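Local structure of serine protease inhibitor 2 (Anopheles gambiae, 3PZF) at residues Phe193-Asn198 and Asn342-Glu347; Val114-Glu119 and Lys138-Asn143; Lys91-Ser96 and Leu383-Phe388; Leu27-Glu32 and Gln301-Arg306; Leu230-Leu235 and Asn258-Arg263. The protein inhibits the clip-domain serine proteases CLIPB9, CLIPB10 and CLIPB4 and so holds back melanization in mosquito hemolymph. All coordinates share one frame; numbering follows the deposited sequence. Where two conformers were deposited one is given.

Contact 1 (Phe193-Asn198 and Asn342-Glu347); sequences FPEVAN and NELGSE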
# COMPACT_ATOMS: atom_id res chain seq x y z
N PHE A 193 12.37 -6.35 19.05
CA PHE A 193 11.92 -6.29 20.45
C PHE A 193 12.25 -7.53 21.24
O PHE A 193 12.20 -8.65 20.70
CB PHE A 193 10.41 -6.11 20.48
CG PHE A 193 9.95 -4.81 19.89
CD1 PHE A 193 9.60 -3.74 20.72
CD2 PHE A 193 9.88 -4.62 18.51
CE1 PHE A 193 9.15 -2.55 20.21
CE2 PHE A 193 9.43 -3.42 17.98
CZ PHE A 193 9.09 -2.37 18.84
N PRO A 194 12.54 -7.38 22.54
CA PRO A 194 12.62 -8.56 23.39
C PRO A 194 11.28 -9.31 23.34
O PRO A 194 10.24 -8.67 23.22
CB PRO A 194 12.84 -7.99 24.79
CG PRO A 194 13.29 -6.59 24.59
CD PRO A 194 12.73 -6.12 23.30
N GLU A 195 11.31 -10.64 23.38
CA GLU A 195 10.08 -11.41 23.39
C GLU A 195 9.63 -11.63 24.84
O GLU A 195 10.39 -12.13 25.66
CB GLU A 195 10.28 -12.76 22.69
CG GLU A 195 10.42 -12.65 21.17
CD GLU A 195 10.88 -13.94 20.50
OE1 GLU A 195 10.60 -14.12 19.30
OE2 GLU A 195 11.53 -14.78 21.18
N VAL A 196 8.39 -11.22 25.14
CA VAL A 196 7.79 -11.42 26.46
C VAL A 196 6.55 -12.29 26.30
O VAL A 196 5.69 -11.99 25.46
CB VAL A 196 7.38 -10.08 27.10
CG1 VAL A 196 6.44 -10.29 28.28
CG2 VAL A 196 8.63 -9.29 27.53
N ALA A 197 6.46 -13.36 27.09
CA ALA A 197 5.39 -14.36 26.92
C ALA A 197 4.01 -13.73 27.11
O ALA A 197 3.09 -13.92 26.32
CB ALA A 197 5.58 -15.51 27.91
N ASN A 198 3.87 -12.97 28.19
CA ASN A 198 2.58 -12.45 28.60
C ASN A 198 2.65 -10.96 28.73
O ASN A 198 3.27 -10.46 29.68
CB ASN A 198 2.18 -13.07 29.93
CG ASN A 198 1.90 -14.52 29.80
OD1 ASN A 198 0.91 -14.89 29.16
ND2 ASN A 198 2.77 -15.38 30.34
N ASN A 342 5.47 -8.23 14.56
CA ASN A 342 5.76 -8.80 15.86
C ASN A 342 7.16 -8.38 16.36
O ASN A 342 7.74 -7.42 15.85
CB ASN A 342 5.60 -10.33 15.83
CG ASN A 342 6.64 -11.02 14.98
OD1 ASN A 342 7.55 -10.40 14.46
ND2 ASN A 342 6.52 -12.34 14.86
N GLU A 343 7.71 -9.08 17.35
CA GLU A 343 8.99 -8.67 17.93
C GLU A 343 10.14 -8.70 16.94
O GLU A 343 11.13 -8.01 17.10
CB GLU A 343 9.36 -9.61 19.07
CG GLU A 343 8.44 -9.46 20.29
CD GLU A 343 7.19 -10.33 20.20
OE1 GLU A 343 6.92 -10.99 19.16
OE2 GLU A 343 6.46 -10.34 21.20
N LEU A 344 10.05 -9.57 15.93
CA LEU A 344 11.18 -9.77 15.05
C LEU A 344 11.04 -8.99 13.76
O LEU A 344 12.04 -8.77 13.07
CB LEU A 344 11.34 -11.25 14.71
CG LEU A 344 11.50 -12.15 15.94
CD1 LEU A 344 11.79 -13.57 15.49
CD2 LEU A 344 12.62 -11.61 16.84
N GLY A 345 9.82 -8.59 13.40
CA GLY A 345 9.64 -7.86 12.15
C GLY A 345 8.27 -8.12 11.53
O GLY A 345 7.28 -8.11 12.23
N SER A 346 8.23 -8.35 10.22
CA SER A 346 6.96 -8.59 9.52
C SER A 346 7.04 -9.93 8.78
O SER A 346 7.93 -10.13 7.96
CB SER A 346 6.68 -7.45 8.54
OG SER A 346 6.49 -6.24 9.25
N GLU A 347 6.12 -10.83 9.10
CA GLU A 347 6.19 -12.22 8.63
C GLU A 347 7.53 -12.84 9.03
O GLU A 347 8.08 -13.67 8.28
CB GLU A 347 6.04 -12.33 7.10
CG GLU A 347 5.01 -11.38 6.47
CD GLU A 347 3.59 -11.67 6.94
OE1 GLU A 347 2.67 -10.85 6.67
OE2 GLU A 347 3.39 -12.73 7.57
O HOH W 1 6.69 -9.22 23.55

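Contact 2 (Val114-Glu119 and Lys138-Asn143); sequences VDDFIE and KVSYSN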
# COMPACT_ATOMS: atom_id res chain seq x y z
N VAL A 114 -8.66 -11.20 -18.37
CA VAL A 114 -9.37 -10.67 -19.52
C VAL A 114 -10.25 -11.77 -20.06
O VAL A 114 -9.80 -12.90 -20.15
CB VAL A 114 -8.36 -10.21 -20.61
CG1 VAL A 114 -9.07 -9.65 -21.79
CG2 VAL A 114 -7.38 -9.15 -20.02
N ASP A 115 -11.50 -11.43 -20.39
CA ASP A 115 -12.47 -12.42 -20.91
C ASP A 115 -11.99 -13.04 -22.22
O ASP A 115 -11.20 -12.43 -22.95
CB ASP A 115 -13.85 -11.76 -21.10
CG ASP A 115 -15.01 -12.77 -21.05
OD1 ASP A 115 -14.79 -13.95 -20.74
OD2 ASP A 115 -16.16 -12.37 -21.32
N ASP A 116 -12.50 -14.25 -22.52
CA ASP A 116 -12.06 -15.07 -23.64
C ASP A 116 -11.99 -14.33 -24.95
O ASP A 116 -11.08 -14.53 -25.74
CB ASP A 116 -13.04 -16.23 -23.90
CG ASP A 116 -12.97 -17.32 -22.86
OD1 ASP A 116 -11.86 -17.62 -22.37
OD2 ASP A 116 -14.04 -17.90 -22.55
N PHE A 117 -13.00 -13.50 -25.20
CA PHE A 117 -13.23 -12.97 -26.53
C PHE A 117 -12.33 -11.77 -26.81
O PHE A 117 -12.23 -11.30 -27.94
CB PHE A 117 -14.70 -12.56 -26.69
CG PHE A 117 -15.05 -11.30 -25.95
CD1 PHE A 117 -14.92 -10.07 -26.57
CD2 PHE A 117 -15.50 -11.35 -24.64
CE1 PHE A 117 -15.23 -8.90 -25.88
CE2 PHE A 117 -15.81 -10.20 -23.95
CZ PHE A 117 -15.68 -8.97 -24.56
N ILE A 118 -11.65 -11.28 -25.77
CA ILE A 118 -10.75 -10.14 -25.95
C ILE A 118 -9.36 -10.56 -26.45
O ILE A 118 -8.74 -11.45 -25.86
CB ILE A 118 -10.64 -9.33 -24.64
CG1 ILE A 118 -11.99 -8.66 -24.33
CG2 ILE A 118 -9.52 -8.30 -24.73
CD1 ILE A 118 -12.16 -8.21 -22.90
N GLU A 119 -8.87 -9.93 -27.52
CA GLU A 119 -7.51 -10.14 -28.03
C GLU A 119 -6.53 -9.16 -27.41
O GLU A 119 -6.55 -7.99 -27.74
CB GLU A 119 -7.44 -9.97 -29.56
N LYS A 138 -5.88 -14.80 -19.85
CA LYS A 138 -7.23 -15.00 -20.37
C LYS A 138 -8.02 -15.92 -19.44
O LYS A 138 -7.52 -16.93 -18.97
CB LYS A 138 -7.20 -15.63 -21.78
CG LYS A 138 -6.26 -14.95 -22.76
CD LYS A 138 -6.53 -13.45 -22.91
CE LYS A 138 -7.93 -13.18 -23.46
NZ LYS A 138 -8.17 -13.81 -24.78
N VAL A 139 -9.26 -15.54 -19.17
CA VAL A 139 -10.17 -16.37 -18.40
C VAL A 139 -11.52 -16.32 -19.08
O VAL A 139 -11.72 -15.56 -20.02
CB VAL A 139 -10.34 -15.84 -16.97
CG1 VAL A 139 -8.99 -15.84 -16.25
CG2 VAL A 139 -10.93 -14.44 -16.99
N SER A 140 -12.46 -17.13 -18.59
CA SER A 140 -13.81 -17.13 -19.13
C SER A 140 -14.79 -16.74 -18.04
O SER A 140 -15.09 -17.53 -17.14
CB SER A 140 -14.17 -18.52 -19.65
OG SER A 140 -15.50 -18.51 -20.13
N TYR A 141 -15.30 -15.52 -18.12
CA TYR A 141 -16.21 -15.03 -17.07
C TYR A 141 -17.58 -15.73 -17.14
O TYR A 141 -18.39 -15.64 -16.21
CB TYR A 141 -16.36 -13.50 -17.15
CG TYR A 141 -15.12 -12.77 -16.65
CD1 TYR A 141 -14.92 -12.58 -15.28
CD2 TYR A 141 -14.14 -12.30 -17.53
CE1 TYR A 141 -13.80 -11.92 -14.81
CE2 TYR A 141 -12.99 -11.64 -17.04
CZ TYR A 141 -12.83 -11.46 -15.67
OH TYR A 141 -11.73 -10.81 -15.13
N SER A 142 -17.83 -16.45 -18.24
CA SER A 142 -19.05 -17.23 -18.37
C SER A 142 -19.04 -18.38 -17.35
O SER A 142 -20.04 -19.07 -17.16
CB SER A 142 -19.22 -17.75 -19.80
OG SER A 142 -18.30 -18.79 -20.11
N ASN A 143 -17.90 -18.57 -16.70
CA ASN A 143 -17.73 -19.55 -15.66
C ASN A 143 -17.07 -18.84 -14.49
O ASN A 143 -15.87 -18.98 -14.28
CB ASN A 143 -16.84 -20.69 -16.14
CG ASN A 143 -16.76 -21.85 -15.14
OD1 ASN A 143 -17.15 -21.71 -13.96
ND2 ASN A 143 -16.24 -22.98 -15.59

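Contact 3 (Lys91-Ser96 and Leu383-Phe388); sequences KQLLES and LGTMLF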
# COMPACT_ATOMS: atom_id res chain seq x y z
N LYS A 91 9.47 1.82 -13.32
CA LYS A 91 10.29 0.62 -13.38
C LYS A 91 11.39 0.69 -12.31
O LYS A 91 11.70 -0.31 -11.65
CB LYS A 91 10.89 0.48 -14.78
CG LYS A 91 11.68 -0.78 -15.00
CD LYS A 91 12.20 -0.84 -16.46
CE LYS A 91 13.53 -1.55 -16.53
NZ LYS A 91 13.36 -3.02 -16.38
N GLN A 92 12.01 1.86 -12.16
CA GLN A 92 13.09 2.02 -11.20
C GLN A 92 12.57 1.81 -9.79
O GLN A 92 13.18 1.10 -8.99
CB GLN A 92 13.69 3.43 -11.29
CG GLN A 92 14.62 3.74 -10.12
CD GLN A 92 15.31 5.09 -10.21
OE1 GLN A 92 16.17 5.41 -9.39
NE2 GLN A 92 14.95 5.89 -11.21
N LEU A 93 11.43 2.44 -9.48
CA LEU A 93 10.83 2.31 -8.14
C LEU A 93 10.38 0.87 -7.84
O LEU A 93 10.53 0.40 -6.72
CB LEU A 93 9.64 3.27 -7.97
CG LEU A 93 9.95 4.69 -7.47
CD1 LEU A 93 10.98 5.40 -8.35
CD2 LEU A 93 8.67 5.50 -7.45
N LEU A 94 9.81 0.18 -8.83
CA LEU A 94 9.39 -1.22 -8.63
C LEU A 94 10.60 -2.08 -8.34
O LEU A 94 10.57 -2.93 -7.46
CB LEU A 94 8.71 -1.79 -9.88
CG LEU A 94 7.22 -1.52 -9.96
CD1 LEU A 94 6.72 -1.81 -11.37
CD2 LEU A 94 6.48 -2.38 -8.89
N GLU A 95 11.68 -1.85 -9.09
CA GLU A 95 12.86 -2.68 -8.94
C GLU A 95 13.63 -2.37 -7.65
O GLU A 95 14.25 -3.25 -7.05
CB GLU A 95 13.74 -2.56 -10.20
CG GLU A 95 13.05 -3.22 -11.41
CD GLU A 95 13.83 -3.14 -12.71
OE1 GLU A 95 14.83 -2.39 -12.78
OE2 GLU A 95 13.41 -3.83 -13.68
N SER A 96 13.58 -1.12 -7.19
CA SER A 96 14.25 -0.76 -5.94
C SER A 96 13.51 -1.44 -4.79
O SER A 96 14.12 -1.93 -3.84
CB SER A 96 14.21 0.75 -5.71
OG SER A 96 14.73 1.11 -4.43
N LEU A 383 14.09 6.22 -2.22
CA LEU A 383 13.33 6.90 -3.25
C LEU A 383 12.06 7.58 -2.80
O LEU A 383 11.44 8.31 -3.59
CB LEU A 383 13.00 5.91 -4.37
CG LEU A 383 14.24 5.42 -5.15
CD1 LEU A 383 13.89 4.23 -6.03
CD2 LEU A 383 14.83 6.54 -5.97
N GLY A 384 11.64 7.31 -1.56
CA GLY A 384 10.45 7.94 -1.00
C GLY A 384 9.14 7.17 -1.20
O GLY A 384 8.09 7.64 -0.79
N THR A 385 9.22 6.00 -1.82
CA THR A 385 8.04 5.27 -2.25
C THR A 385 7.19 4.83 -1.06
O THR A 385 7.71 4.22 -0.12
CB THR A 385 8.48 4.01 -3.02
OG1 THR A 385 9.57 4.35 -3.89
CG2 THR A 385 7.29 3.42 -3.85
N MET A 386 5.88 5.11 -1.11
CA MET A 386 4.96 4.71 -0.05
C MET A 386 4.37 3.33 -0.38
O MET A 386 3.33 3.23 -1.04
CB MET A 386 3.85 5.75 0.13
CG MET A 386 3.21 5.77 1.55
SD MET A 386 1.79 6.89 1.64
CE MET A 386 1.62 7.02 3.43
N LEU A 387 5.07 2.28 0.03
CA LEU A 387 4.76 0.92 -0.38
C LEU A 387 3.56 0.33 0.36
O LEU A 387 2.77 -0.42 -0.21
CB LEU A 387 5.99 0.04 -0.21
CG LEU A 387 7.15 0.46 -1.13
CD1 LEU A 387 8.43 -0.21 -0.64
CD2 LEU A 387 6.78 0.01 -2.56
N PHE A 388 3.46 0.63 1.66
CA PHE A 388 2.28 0.25 2.48
C PHE A 388 1.79 1.47 3.22
O PHE A 388 2.62 2.30 3.62
CB PHE A 388 2.63 -0.79 3.55
CG PHE A 388 2.84 -2.19 3.02
CD1 PHE A 388 1.86 -3.17 3.20
CD2 PHE A 388 4.04 -2.54 2.40
CE1 PHE A 388 2.06 -4.46 2.75
CE2 PHE A 388 4.24 -3.84 1.93
CZ PHE A 388 3.25 -4.79 2.10
O HOH W 2 10.48 1.94 -4.39

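Contact 4 (Leu27-Glu32 and Gln301-Arg306); sequences LMFVKE and QQVGIR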
# COMPACT_ATOMS: atom_id res chain seq x y z
N LEU A 27 -1.29 10.17 -0.47
CA LEU A 27 -1.92 10.69 0.73
C LEU A 27 -3.40 10.99 0.52
O LEU A 27 -4.20 10.69 1.39
CB LEU A 27 -1.17 11.93 1.22
CG LEU A 27 0.27 11.62 1.65
CD1 LEU A 27 1.04 12.86 2.09
CD2 LEU A 27 0.24 10.59 2.78
N MET A 28 -3.75 11.57 -0.62
CA MET A 28 -5.17 11.79 -0.95
C MET A 28 -5.97 10.49 -0.95
O MET A 28 -7.05 10.40 -0.36
CB MET A 28 -5.28 12.50 -2.32
CG MET A 28 -6.70 12.73 -2.81
SD MET A 28 -6.79 13.42 -4.50
CE MET A 28 -5.92 12.18 -5.45
N PHE A 29 -5.43 9.44 -1.57
CA PHE A 29 -6.18 8.20 -1.71
C PHE A 29 -6.25 7.46 -0.35
O PHE A 29 -7.26 6.86 -0.01
CB PHE A 29 -5.49 7.30 -2.74
CG PHE A 29 -6.30 6.10 -3.13
CD1 PHE A 29 -7.42 6.24 -3.93
CD2 PHE A 29 -5.92 4.83 -2.71
CE1 PHE A 29 -8.16 5.12 -4.30
CE2 PHE A 29 -6.65 3.71 -3.08
CZ PHE A 29 -7.77 3.86 -3.88
N VAL A 30 -5.16 7.48 0.38
CA VAL A 30 -5.14 6.87 1.72
C VAL A 30 -6.21 7.52 2.58
O VAL A 30 -6.98 6.83 3.25
CB VAL A 30 -3.76 7.04 2.37
CG1 VAL A 30 -3.88 6.95 3.90
CG2 VAL A 30 -2.80 5.95 1.85
N LYS A 31 -6.31 8.84 2.53
CA LYS A 31 -7.28 9.53 3.39
C LYS A 31 -8.71 9.13 3.04
O LYS A 31 -9.55 8.98 3.92
CB LYS A 31 -7.14 11.04 3.27
CG LYS A 31 -5.89 11.60 3.91
CD LYS A 31 -6.12 13.08 4.18
CE LYS A 31 -4.96 13.93 3.77
NZ LYS A 31 -5.28 15.35 4.09
N GLU A 32 -8.97 8.96 1.74
CA GLU A 32 -10.29 8.54 1.27
C GLU A 32 -10.65 7.16 1.79
O GLU A 32 -11.78 6.91 2.20
CB GLU A 32 -10.32 8.54 -0.27
CG GLU A 32 -11.60 7.99 -0.90
CD GLU A 32 -12.83 8.84 -0.60
OE1 GLU A 32 -12.68 10.06 -0.39
OE2 GLU A 32 -13.95 8.29 -0.56
N GLN A 301 -13.20 6.91 -7.82
CA GLN A 301 -14.21 7.85 -8.31
C GLN A 301 -14.35 9.01 -7.34
O GLN A 301 -14.45 10.16 -7.74
CB GLN A 301 -15.55 7.14 -8.52
CG GLN A 301 -15.56 6.25 -9.78
CD GLN A 301 -16.82 5.41 -9.95
OE1 GLN A 301 -17.19 5.05 -11.06
NE2 GLN A 301 -17.47 5.08 -8.84
N GLN A 302 -14.31 8.69 -6.05
CA GLN A 302 -14.45 9.72 -5.03
C GLN A 302 -13.32 10.75 -5.09
O GLN A 302 -13.55 11.92 -4.82
CB GLN A 302 -14.52 9.08 -3.64
CG GLN A 302 -15.85 8.38 -3.37
CD GLN A 302 -17.04 9.31 -3.54
OE1 GLN A 302 -17.14 10.34 -2.87
NE2 GLN A 302 -17.96 8.95 -4.43
N VAL A 303 -12.12 10.32 -5.46
CA VAL A 303 -11.00 11.26 -5.50
C VAL A 303 -10.80 11.88 -6.90
O VAL A 303 -9.79 12.53 -7.13
CB VAL A 303 -9.68 10.61 -5.02
CG1 VAL A 303 -9.80 10.18 -3.56
CG2 VAL A 303 -9.31 9.44 -5.92
N GLY A 304 -11.74 11.67 -7.81
CA GLY A 304 -11.72 12.37 -9.10
C GLY A 304 -11.31 11.54 -10.30
O GLY A 304 -11.23 12.06 -11.42
N ILE A 305 -11.03 10.26 -10.09
CA ILE A 305 -10.66 9.37 -11.19
C ILE A 305 -11.91 8.61 -11.66
O ILE A 305 -12.26 7.57 -11.11
CB ILE A 305 -9.54 8.42 -10.76
CG1 ILE A 305 -8.33 9.23 -10.31
CG2 ILE A 305 -9.16 7.48 -11.91
CD1 ILE A 305 -7.19 8.40 -9.81
N ARG A 306 -12.58 9.16 -12.67
CA ARG A 306 -13.93 8.71 -13.00
C ARG A 306 -14.07 8.28 -14.47
O ARG A 306 -14.83 7.37 -14.78
CB ARG A 306 -14.93 9.84 -12.69
CG ARG A 306 -14.78 10.43 -11.28
CD ARG A 306 -15.84 11.48 -10.96
NE ARG A 306 -16.80 11.03 -9.94
CZ ARG A 306 -16.84 11.46 -8.68
NH1 ARG A 306 -15.99 12.39 -8.25
NH2 ARG A 306 -17.75 10.98 -7.84

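Contact 5 (Leu230-Leu235 and Asn258-Arg263); sequences LGAQIL and NQVLDR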
# COMPACT_ATOMS: atom_id res chain seq x y z
N LEU A 230 1.34 18.35 13.55
CA LEU A 230 0.34 17.29 13.28
C LEU A 230 -0.47 16.90 14.52
O LEU A 230 -1.51 16.27 14.40
CB LEU A 230 1.01 16.03 12.72
CG LEU A 230 1.73 16.17 11.37
CD1 LEU A 230 2.19 14.80 10.87
CD2 LEU A 230 0.86 16.85 10.33
N GLY A 231 0.03 17.24 15.71
CA GLY A 231 -0.59 16.79 16.94
C GLY A 231 -0.39 15.30 17.17
O GLY A 231 -1.29 14.61 17.62
N ALA A 232 0.82 14.81 16.90
CA ALA A 232 1.07 13.37 16.94
C ALA A 232 2.55 13.09 17.11
O ALA A 232 3.39 13.85 16.62
CB ALA A 232 0.60 12.72 15.61
N GLN A 233 2.86 11.96 17.74
CA GLN A 233 4.23 11.48 17.78
C GLN A 233 4.52 10.70 16.54
O GLN A 233 3.63 10.01 16.01
CB GLN A 233 4.45 10.59 19.00
CG GLN A 233 4.51 11.39 20.34
CD GLN A 233 4.41 10.43 21.52
OE1 GLN A 233 3.37 9.77 21.69
NE2 GLN A 233 5.49 10.31 22.30
N ILE A 234 5.73 10.84 16.02
CA ILE A 234 6.11 10.03 14.88
C ILE A 234 7.36 9.24 15.20
O ILE A 234 8.30 9.77 15.79
CB ILE A 234 6.34 10.93 13.64
CG1 ILE A 234 5.09 11.80 13.41
CG2 ILE A 234 6.63 10.08 12.45
CD1 ILE A 234 5.19 12.76 12.23
N LEU A 235 7.39 7.98 14.80
CA LEU A 235 8.50 7.06 15.10
C LEU A 235 8.90 6.28 13.87
O LEU A 235 8.04 5.85 13.10
CB LEU A 235 8.05 6.07 16.21
CG LEU A 235 9.01 4.91 16.51
CD1 LEU A 235 10.21 5.37 17.37
CD2 LEU A 235 8.28 3.78 17.26
N ASN A 258 -8.52 10.70 12.85
CA ASN A 258 -9.17 11.53 11.84
C ASN A 258 -8.65 12.98 11.86
O ASN A 258 -8.38 13.57 10.82
CB ASN A 258 -10.70 11.47 11.99
CG ASN A 258 -11.33 10.31 11.18
OD1 ASN A 258 -12.34 9.73 11.60
ND2 ASN A 258 -10.75 9.99 10.03
N GLN A 259 -8.48 13.54 13.06
CA GLN A 259 -7.95 14.91 13.16
C GLN A 259 -6.52 14.99 12.63
O GLN A 259 -6.18 15.91 11.91
CB GLN A 259 -8.03 15.42 14.62
CG GLN A 259 -9.50 15.48 15.13
CD GLN A 259 -9.62 15.85 16.61
OE1 GLN A 259 -8.83 15.41 17.44
NE2 GLN A 259 -10.63 16.65 16.93
N VAL A 260 -5.68 14.02 12.99
CA VAL A 260 -4.31 14.00 12.51
C VAL A 260 -4.30 13.83 10.97
O VAL A 260 -3.56 14.51 10.25
CB VAL A 260 -3.49 12.90 13.22
CG1 VAL A 260 -2.11 12.75 12.59
CG2 VAL A 260 -3.39 13.19 14.74
N LEU A 261 -5.16 12.95 10.46
CA LEU A 261 -5.26 12.78 9.00
C LEU A 261 -5.53 14.09 8.25
O LEU A 261 -4.87 14.39 7.25
CB LEU A 261 -6.35 11.77 8.66
CG LEU A 261 -5.91 10.31 8.84
CD1 LEU A 261 -7.09 9.40 8.59
CD2 LEU A 261 -4.76 9.95 7.89
N ASP A 262 -6.48 14.89 8.73
CA ASP A 262 -6.81 16.16 8.08
C ASP A 262 -5.63 17.12 8.03
O ASP A 262 -5.60 18.03 7.19
CB ASP A 262 -7.98 16.83 8.81
CG ASP A 262 -9.29 16.07 8.65
OD1 ASP A 262 -9.46 15.40 7.61
OD2 ASP A 262 -10.14 16.15 9.57
N ARG A 263 -4.67 16.92 8.92
CA ARG A 263 -3.50 17.78 9.01
C ARG A 263 -2.41 17.32 8.07
O ARG A 263 -1.49 18.07 7.76
CB ARG A 263 -2.92 17.78 10.44
CG ARG A 263 -3.76 18.55 11.47
CD ARG A 263 -3.76 20.04 11.17
NE ARG A 263 -2.41 20.60 11.22
CZ ARG A 263 -2.07 21.80 10.74
NH1 ARG A 263 -2.99 22.56 10.15
NH2 ARG A 263 -0.82 22.22 10.84

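Contact 1 (Phe193-Asn198 and Asn342-Glu347)
E343 reaches across to the loop F193-V196. Its CB lies 3.4 Å from F193 O. CG comes within 3.5 Å of P194 O and also rests against CB of F193. The chain then bends at CG (chi2 87°). CD lies 4.1 Å from E195 CG, and the two side chains cross at about a right angle. At the tip, OE2 takes a 2.6 Å bond from a water, and that water accepts from V196 N. OE2 also forms a salt bridge with K287 of strand 277-295.

The backbones are joined by one direct bond. F193 N donates to E343 O at 2.8 Å, in the carbonyl plane and on a lone pair. The same oxygen sits at the edge of the F193 ring. N342 OD1 braces the turn from within. It accepts from L344 N, an Asx turn, and from G345 N, which extends it to an Asx motif.

L344 to E347 belong to the serpin hinge region, which is required for binding the peptidase. E195 OE1 stands 4.0 Å from L344 CG and 4.8 Å from E343 OE1. K287 probably offsets this like-charge approach. Backbone bond, water and salt bridge all fix E343, directly before the hinge, and so probably anchor its start.

Contact 2 (Val114-Glu119 and Lys138-Asn143)
K138 NZ is gripped by two backbone carbonyls of the turn D115-I118. It donates to I118 O at 2.7 Å and to D116 O at 3.1 Å. The first bond runs nearly along the carbonyl, while the second comes from above the carbonyl plane. The site lies at the ends of two parallel strands, 105-115 and 134-139, joined by helix 122-132 in a beta-alpha-beta unit. Chi2, chi3 and chi4 of K138 all bend the same way, near -60°. The chain therefore curls back over V114, with CE 4.1 Å from V114 CG1, and brings the amine to the turn.

The strands are tied by V139 N to V114 O at 2.9 Å, a nearly straight bond. Beyond them, Y141 N donates to D115 OD1 from above the carboxylate plane. The Y141 ring turns an edge to D115, and its OH bonds to F113 O and T178. At that ring edge, CD2 of Y141 lies 3.6 Å from D115 CB.

Contact 3 (Lys91-Ser96 and Leu383-Phe388)
L383 packs tightly against helix 83-98 through its CD1 methyl. That atom is 3.5 Å from S96 CB and 3.6 Å from S96 OG, and it meets L93 CD1 at 3.9 Å. CG of L383 stands anti to its carbonyl carbon (chi1 -67°), and the extended branch then runs to the helix surface. S96 OG keeps its polar partner elsewhere: it is hydrogen-bonded to D380.

L93 is the buried centre of the contact. Its CG lies 3.6 Å from T385 OG1, and its CD2 is only slightly farther from the same oxygen. F46 of helix 45-58 adjoins both L93 and T385.

T385 and G384 form a G1 beta bulge opposite D380, at the turn between strands 374-380 and 386-392. G384 has a positive phi there. The bulge places T385 facing the helix, and a water joins the two elements. The water donates to L93 O at 2.8 Å and accepts from T385 OG1 at 2.6 Å. No direct hydrogen bond crosses between the segments.

The solvent side is looser. Exposed Q92 stretches out fully extended, and its OE1 only brushes the other methyl of L383, CD2, at 3.8 Å.

Contact 4 (Leu27-Glu32 and Gln301-Arg306)
The F29 ring meets V303 at its edge: CG2 of V303 lies near the ring plane, 4.2 Å from CD1. Around the ring gather P299 and L300 of helix 297-302, and V48 of helix 45-58. The E32 carboxylate and the Q302 amide are the other flat groups, with planes 44° apart. No hydrogen bond joins them. The carboxylate meets the aliphatic part of Q302 instead, OE2 lying 3.2 Å from Q302 CB and 3.4 Å from Q302 CG.

The segment 301-306 ends helix 297-302 with a Schellman motif. G304 takes the C-prime place with positive phi, and I305 N reaches back to L300 O. V303 is the first residue to leave the helical conformation, and it presents its side chain to helix 24-35.

V303 is wedged between three residues on one side of that helix. Its CG1 is 3.7 Å from E32 CB. CG of E32 is anti to its own N (chi1 174°), then chi2 of 65° folds the carboxylate over toward Q302. M28 also starts out anti but bends at its last torsion.

The contact joins helix 24-35 to a helix end at the protein surface, with M28 and Q302 exposed. At this exposed margin, SD and CE of M28 both lie 4.1 Å from V303 CB.

Contact 5 (Leu230-Leu235 and Asn258-Arg263)
V260 sets its two methyls against L230-A232, where the turn enters strand 232-238. CG2 lies 3.6 Å from L230 O and 3.8 Å from G231 O. CG1 is 4.1 Å from A232 CB. With CG1 anti to the backbone N (chi1 172°), both branches face this corner. Farther along the helix, R263 is met by L230: CD2 lies 3.7 Å from R263 O and 3.9 Å from R263 CB.

G231, with positive phi, and A232 form a G1 beta bulge opposite S227, where strand 211-227 turns into strand 232-238. I249 of strand 244-251 packs on both A232 and V260. L230 is backed by S268 and A272 of helix 266-274. R263 turns its charged end to D229 in a salt bridge, and its O accepts from S268 OG.

No hydrogen bond crosses between the two segments. Helix 257-263 is therefore held to the bulged connection by methyl groups against carbonyls and alkyl carbons, with polar ties from R263 to D229 and S268.

How the contacts relate
All five contacts lie in one serpin domain. Contact 1 holds part of the hinge region. The inferred reactive bond K359-F360 follows it in the chain but falls in the unmodelled residues 355-362, so no distance to it can be given. Contact 2 lies far along the molecule, its centre 45 Å from that of contact 1. Contact 5 is nearer to contact 1, with nearest atoms about 6 Å apart, but the two do not touch. Contacts 3 and 4 meet directly: M386 CE lies 3.9 Å from L27 CD2, so helix 24-35 packs on strand 386-392. Contacts 4 and 5 also touch, where K31 NZ lies 3.3 Å from L261 O. Contact 4 thus links contacts 3 and 5.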